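Local structure of KLLA0B12012p (Kluyveromyces lactis, 6Y3P) at residues S40-V43 with T44-K47; H88-H91 with S92-K96; D283-K286 with D287-S290. The protein is the C-terminal ATP-grasp domain of Pby1, a direct partner of the mRNA decapping enzyme Dcp2, and probably binds ATP, as in the tubulin-tyrosine ligase family. One frame throughout, in Å; residues are numbered along the deposited sequence.

Contact 1. Residues S40-V43 with T44-K47; sequences SLPV and TIDK
A small apolar contact between P42 and I45 bends the surface loop 40-47 at P42-I45 as the chain passes from strand 37-38 to strand 48-52 of the four-stranded parallel sheet. Strand 8-12 lies between those two in the sheet, so the loop is a crossover without a helix: L41 rests on V11 and Y69, P42 on Q9, and K47 on P7. The bend falls at V43, whose backbone is helical between extended neighbours. Across this bend the methyl CD1 of I45 sits against the proline ring, 3.7 Å from P42 CG and 3.8 Å from P42 CD, with the two side chains nearly perpendicular. I45 sends CG1 opposite its carbonyl carbon (chi1 -59°), and a second turn (chi2 -58°) delivers CD1 to the ring. The same methyl is 4.2 Å from L41 CD1, which makes I45 the buried member of a cluster that also takes in L68 and Y69. P42 CG also lies 3.6 Å from T44 O. On the outer side, T44 OG1 donates to D46 OD2 at 2.9 Å, meeting the anti side of the carboxylate 23° out of its plane, while I45 O accepts from N66 ND2. Apolar packing therefore holds the bend, whereas the directional polar bonds lie within 44-47 or run to the surrounding chain.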
loop_
_atom_site.group_PDB
_atom_site.type_symbol
_atom_site.label_atom_id
_atom_site.label_comp_id
_atom_site.label_asym_id
_atom_site.label_seq_id
_atom_site.Cartn_x
_atom_site.Cartn_y
_atom_site.Cartn_z
ATOM N N SER A 40 9.206 16.094 -22.868
ATOM C CA SER A 40 8.757 15.293 -24.000
ATOM C C SER A 40 9.740 14.161 -24.326
ATOM O O SER A 40 10.946 14.377 -24.507
ATOM C CB SER A 40 8.520 16.178 -25.229
ATOM O OG SER A 40 8.145 15.434 -26.379
ATOM N N LEU A 41 9.195 12.964 -24.436
ATOM C CA LEU A 41 9.921 11.760 -24.767
ATOM C C LEU A 41 10.371 11.835 -26.238
ATOM O O LEU A 41 9.542 12.069 -27.125
ATOM C CB LEU A 41 8.976 10.584 -24.545
ATOM C CG LEU A 41 9.585 9.232 -24.279
ATOM C CD1 LEU A 41 10.353 9.209 -22.940
ATOM C CD2 LEU A 41 8.492 8.158 -24.312
ATOM N N PRO A 42 11.686 11.699 -26.524
ATOM C CA PRO A 42 12.137 11.792 -27.928
ATOM C C PRO A 42 11.630 10.629 -28.787
ATOM O O PRO A 42 11.098 9.648 -28.242
ATOM C CB PRO A 42 13.665 11.814 -27.814
ATOM C CG PRO A 42 13.967 11.181 -26.522
ATOM C CD PRO A 42 12.819 11.457 -25.602
ATOM N N VAL A 43 11.749 10.758 -30.132
ATOM C CA VAL A 43 11.316 9.729 -31.088
ATOM C C VAL A 43 12.010 8.391 -30.755
ATOM O O VAL A 43 11.353 7.361 -30.756
ATOM C CB VAL A 43 11.537 10.181 -32.566
ATOM C CG1 VAL A 43 11.186 9.077 -33.559
ATOM C CG2 VAL A 43 10.733 11.442 -32.877
ATOM N N THR A 44 13.322 8.418 -30.457
ATOM C CA THR A 44 14.100 7.226 -30.099
ATOM C C THR A 44 14.934 7.461 -28.857
ATOM O O THR A 44 15.365 8.585 -28.597
ATOM C CB THR A 44 15.005 6.735 -31.253
ATOM O OG1 THR A 44 15.957 7.742 -31.610
ATOM C CG2 THR A 44 14.227 6.237 -32.451
ATOM N N ILE A 45 15.173 6.394 -28.094
ATOM C CA ILE A 45 15.992 6.424 -26.883
ATOM C C ILE A 45 17.370 5.864 -27.253
ATOM O O ILE A 45 17.553 4.647 -27.333
ATOM C CB ILE A 45 15.284 5.662 -25.716
ATOM C CG1 ILE A 45 13.885 6.279 -25.384
ATOM C CG2 ILE A 45 16.168 5.560 -24.484
ATOM C CD1 ILE A 45 13.812 7.844 -24.970
ATOM N N ASP A 46 18.313 6.764 -27.529
ATOM C CA ASP A 46 19.660 6.401 -27.971
ATOM C C ASP A 46 20.769 6.897 -27.011
ATOM O O ASP A 46 21.966 6.853 -27.342
ATOM C CB ASP A 46 19.875 6.880 -29.426
ATOM C CG ASP A 46 19.404 8.300 -29.701
ATOM O OD1 ASP A 46 19.931 9.239 -29.057
ATOM O OD2 ASP A 46 18.506 8.474 -30.559
ATOM N N LYS A 47 20.344 7.340 -25.810
ATOM C CA LYS A 47 21.142 7.853 -24.707
ATOM C C LYS A 47 20.546 7.194 -23.459
ATOM O O LYS A 47 19.413 6.697 -23.536
ATOM C CB LYS A 47 20.943 9.379 -24.601
ATOM C CG LYS A 47 21.601 10.202 -25.709
ATOM C CD LYS A 47 21.101 11.654 -25.764
ATOM C CE LYS A 47 21.831 12.600 -24.832
ATOM N NZ LYS A 47 23.182 12.969 -25.344
#

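Contact 2. Residues H88-H91 with S92-K96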
loop_
_atom_site.group_PDB
_atom_site.type_symbol
_atom_site.label_atom_id
_atom_site.label_comp_id
_atom_site.label_asym_id
_atom_site.label_seq_id
_atom_site.Cartn_x
_atom_site.Cartn_y
_atom_site.Cartn_z
ATOM N N HIS A 88 -2.859 -13.857 -1.705
ATOM C CA HIS A 88 -2.268 -15.096 -2.208
ATOM C C HIS A 88 -0.769 -15.114 -2.076
ATOM O O HIS A 88 -0.224 -16.128 -1.651
ATOM C CB HIS A 88 -2.724 -15.408 -3.633
ATOM C CG HIS A 88 -4.114 -15.959 -3.686
ATOM N ND1 HIS A 88 -4.361 -17.318 -3.520
ATOM C CD2 HIS A 88 -5.297 -15.313 -3.832
ATOM C CE1 HIS A 88 -5.677 -17.455 -3.597
ATOM N NE2 HIS A 88 -6.285 -16.278 -3.782
ATOM N N THR A 89 -0.105 -13.991 -2.368
ATOM C CA THR A 89 1.355 -13.873 -2.221
ATOM C C THR A 89 1.758 -14.125 -0.758
ATOM O O THR A 89 2.668 -14.916 -0.513
ATOM C CB THR A 89 1.868 -12.485 -2.675
ATOM O OG1 THR A 89 1.113 -12.026 -3.790
ATOM C CG2 THR A 89 3.343 -12.503 -3.035
ATOM N N ILE A 90 1.064 -13.480 0.197
ATOM C CA ILE A 90 1.360 -13.609 1.624
ATOM C C ILE A 90 1.045 -15.030 2.118
ATOM O O ILE A 90 1.933 -15.649 2.715
ATOM C CB ILE A 90 0.721 -12.477 2.486
ATOM C CG1 ILE A 90 1.388 -11.128 2.130
ATOM C CG2 ILE A 90 0.834 -12.773 4.002
ATOM C CD1 ILE A 90 0.772 -9.884 2.681
ATOM N N HIS A 91 -0.166 -15.565 1.811
ATOM C CA HIS A 91 -0.569 -16.919 2.210
ATOM C C HIS A 91 0.424 -17.976 1.788
ATOM O O HIS A 91 0.780 -18.826 2.613
ATOM C CB HIS A 91 -1.955 -17.299 1.672
ATOM C CG HIS A 91 -3.068 -16.399 2.099
ATOM N ND1 HIS A 91 -3.028 -15.710 3.305
ATOM C CD2 HIS A 91 -4.230 -16.108 1.461
ATOM C CE1 HIS A 91 -4.150 -15.004 3.351
ATOM N NE2 HIS A 91 -4.912 -15.216 2.269
ATOM N N SER A 92 0.888 -17.928 0.518
ATOM C CA SER A 92 1.815 -18.943 0.016
ATOM C C SER A 92 3.207 -18.828 0.611
ATOM O O SER A 92 3.919 -19.826 0.683
ATOM C CB SER A 92 1.858 -18.963 -1.509
ATOM O OG SER A 92 2.178 -17.688 -2.034
ATOM N N TYR A 93 3.592 -17.629 1.057
ATOM C CA TYR A 93 4.893 -17.401 1.672
ATOM C C TYR A 93 4.947 -17.816 3.161
ATOM O O TYR A 93 5.966 -18.346 3.591
ATOM C CB TYR A 93 5.254 -15.930 1.509
ATOM C CG TYR A 93 6.503 -15.480 2.231
ATOM C CD1 TYR A 93 7.768 -15.761 1.721
ATOM C CD2 TYR A 93 6.420 -14.702 3.377
ATOM C CE1 TYR A 93 8.919 -15.292 2.348
ATOM C CE2 TYR A 93 7.564 -14.226 4.012
ATOM C CZ TYR A 93 8.813 -14.523 3.495
ATOM O OH TYR A 93 9.933 -14.038 4.123
ATOM N N VAL A 94 3.894 -17.515 3.947
ATOM C CA VAL A 94 3.844 -17.807 5.387
ATOM C C VAL A 94 3.788 -19.319 5.673
ATOM O O VAL A 94 4.158 -19.745 6.780
ATOM C CB VAL A 94 2.744 -17.026 6.169
ATOM C CG1 VAL A 94 3.068 -15.531 6.255
ATOM C CG2 VAL A 94 1.349 -17.263 5.593
ATOM N N VAL A 95 3.344 -20.120 4.674
ATOM C CA VAL A 95 3.272 -21.581 4.742
ATOM C C VAL A 95 4.662 -22.125 5.133
ATOM O O VAL A 95 4.772 -22.859 6.116
ATOM C CB VAL A 95 2.703 -22.187 3.417
ATOM C CG1 VAL A 95 3.107 -23.647 3.216
ATOM C CG2 VAL A 95 1.192 -22.037 3.358
ATOM N N LYS A 96 5.718 -21.692 4.417
ATOM C CA LYS A 96 7.095 -22.098 4.693
ATOM C C LYS A 96 7.860 -21.065 5.538
ATOM O O LYS A 96 9.081 -21.193 5.684
ATOM C CB LYS A 96 7.835 -22.390 3.381
ATOM C CG LYS A 96 8.540 -23.749 3.373
ATOM C CD LYS A 96 7.620 -24.888 2.942
ATOM C CE LYS A 96 8.175 -26.232 3.328
ATOM N NZ LYS A 96 7.206 -27.307 3.017
#
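S92 lays its hydroxymethyl group over the carbonyl oxygens of H88 and T89, one turn back on helix 83-95. This is the familiar back-bond of a serine to its own alpha-helix: with chi1 at 56°, OG lies between the backbone N and the carbonyl carbon, 2.9 Å from H88 O and 3.2 Å from T89 O. Its one proton can serve either acceptor. H88 O also receives S92 N at 3.0 Å, so amide and hydroxyl of the same residue converge on it. The next amide is held less straight: Y93 N reaches T89 O at 3.3 Å with an N-H...O angle of 138°, and makes a weak second bond to I90 O. The regular bond returns with V94 N to I90 O. Alongside it, I90 and V94 pack as a pair one turn apart, at 4.2 Å between I90 CG2 and V94 CG1. Helix 290-313 lies against this helix, touched by I90 at L307 and by Y93 at K309 and A310; the phenol OH of Y93 bonds to E306, and T89 OG1 to Y85 O and A79 O. Farther along, the V95 methyl CG2 lies 3.3 Å from H91 O.

Contact 3. Residues D283-K286 with D287-S290. With SO4 (sulfate ion), chain C; SO4 (sulfate ion), chain D.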
loop_
_atom_site.group_PDB
_atom_site.type_symbol
_atom_site.label_atom_id
_atom_site.label_comp_id
_atom_site.label_asym_id
_atom_site.label_seq_id
_atom_site.Cartn_x
_atom_site.Cartn_y
_atom_site.Cartn_z
ATOM N N ASP A 283 4.869 11.061 12.966
ATOM C CA ASP A 283 5.769 11.387 14.075
ATOM C C ASP A 283 5.345 12.609 14.868
ATOM O O ASP A 283 5.824 12.809 15.982
ATOM C CB ASP A 283 7.239 11.518 13.616
ATOM C CG ASP A 283 8.242 11.378 14.760
ATOM O OD1 ASP A 283 8.251 10.312 15.418
ATOM O OD2 ASP A 283 8.954 12.369 15.054
ATOM N N ALA A 284 4.449 13.425 14.307
ATOM C CA ALA A 284 3.928 14.598 14.992
ATOM C C ALA A 284 2.837 14.201 16.006
ATOM O O ALA A 284 2.373 15.071 16.732
ATOM C CB ALA A 284 3.365 15.594 13.970
ATOM N N LEU A 285 2.392 12.914 16.032
ATOM C CA LEU A 285 1.369 12.469 16.982
ATOM C C LEU A 285 2.068 12.129 18.333
ATOM O O LEU A 285 2.618 11.046 18.497
ATOM C CB LEU A 285 0.575 11.291 16.407
ATOM C CG LEU A 285 -0.116 11.540 15.034
ATOM C CD1 LEU A 285 -0.591 10.220 14.417
ATOM C CD2 LEU A 285 -1.293 12.545 15.156
ATOM N N LYS A 286 2.109 13.108 19.264
ATOM C CA LYS A 286 2.828 12.961 20.523
ATOM C C LYS A 286 2.079 12.140 21.557
ATOM O O LYS A 286 2.697 11.684 22.518
ATOM C CB LYS A 286 3.293 14.312 21.086
ATOM C CG LYS A 286 4.166 15.139 20.128
ATOM C CD LYS A 286 5.380 14.398 19.560
ATOM C CE LYS A 286 6.160 15.273 18.606
ATOM N NZ LYS A 286 7.095 14.478 17.761
ATOM N N ASP A 287 0.772 11.880 21.339
ATOM C CA ASP A 287 -0.006 11.012 22.228
ATOM C C ASP A 287 0.376 9.537 22.032
ATOM O O ASP A 287 0.042 8.679 22.867
ATOM C CB ASP A 287 -1.498 11.284 22.117
ATOM C CG ASP A 287 -1.920 12.545 22.849
ATOM O OD1 ASP A 287 -1.157 13.013 23.750
ATOM O OD2 ASP A 287 -3.042 13.002 22.618
ATOM N N ILE A 288 1.205 9.269 21.004
ATOM C CA ILE A 288 1.809 7.950 20.809
ATOM C C ILE A 288 3.173 8.087 21.491
ATOM O O ILE A 288 3.966 8.891 21.019
ATOM C CB ILE A 288 1.949 7.510 19.307
ATOM C CG1 ILE A 288 0.589 7.563 18.575
ATOM C CG2 ILE A 288 2.557 6.087 19.222
ATOM C CD1 ILE A 288 0.700 7.454 17.047
ATOM N N PRO A 289 3.480 7.373 22.603
ATOM C CA PRO A 289 4.846 7.490 23.184
ATOM C C PRO A 289 5.934 7.217 22.134
ATOM O O PRO A 289 5.729 6.365 21.290
ATOM C CB PRO A 289 4.848 6.466 24.339
ATOM C CG PRO A 289 3.375 6.128 24.601
ATOM C CD PRO A 289 2.667 6.346 23.301
ATOM N N SER A 290 7.057 7.951 22.145
ATOM C CA SER A 290 8.122 7.785 21.147
ATOM C C SER A 290 8.605 6.340 20.938
ATOM O O SER A 290 8.821 5.964 19.789
ATOM C CB SER A 290 9.310 8.710 21.408
ATOM O OG SER A 290 9.847 8.476 22.695
HETATM S S SO4 C . 7.551 9.953 25.598
HETATM O O1 SO4 C . 7.061 9.305 26.807
HETATM O O2 SO4 C . 8.420 11.088 25.936
HETATM O O3 SO4 C . 6.440 10.427 24.795
HETATM O O4 SO4 C . 8.309 8.989 24.844
HETATM S S SO4 D . 9.499 13.362 20.668
HETATM O O1 SO4 D . 9.000 12.670 21.859
HETATM O O2 SO4 D . 10.958 13.485 20.745
HETATM O O3 SO4 D . 9.145 12.586 19.481
HETATM O O4 SO4 D . 8.888 14.697 20.590
#
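Two sulfate ions, probably from the crystallisation liquor, sit side by side next to the loop that holds the type I beta turn L285-I288, one bonded by K286 and the other by S290. K286 bends at its second torsion (chi2 -53°) and then runs extended, which takes NZ back to D283 O, three residues earlier, at 2.8 Å; the ammonium group comes in tilted 23° from the carbonyl plane. From there NZ also reaches O3 of the chain D sulfate at 3.3 Å, with a weak bond to O4, while D283 OD2 is a long salt-bridge partner. The turn closes only weakly, I288 N lying 3.4 Å from L285 O. Beside that bond the two apolar side chains meet at a slant, I288 CD1 against L285 CB at 3.9 Å. S290 holds the chain C sulfate by backbone and side chain: O4 is 2.7 Å from S290 OG and 3.2 Å from S290 N. An anion beside this amide may be favoured by the positive end of the helix dipole, because P289 is the N-cap of helix 290-313. That helix reaches back through R293 and R297, which salt-bridge D283 OD1; R293 also bonds to I288 O and, by NH1, to a sulfate. Running from strand 279-281 to helix 290-313, the loop packs L285 on A237 and F239 of strand 228-239, and E209 holds D287 N.

How the contacts relate
From the N terminus, contact 1 comes first and folds the loop between strands 37-38 and 48-52, against the parallel sheet. Contact 2 follows within helix 83-95 and closes no loop. Contact 3 turns the chain between strand 279-281 and helix 290-313. The three are in series: none nests in another and none crosses. They are also far apart in space, with centres about 41 Å (contacts 1 and 2), 48 Å (1 and 3) and 33 Å (2 and 3) from one another. A link between the last two is helix 290-313, which begins at contact 3 and farther along packs against the helix of contact 2; contact 1 stands apart on the parallel sheet.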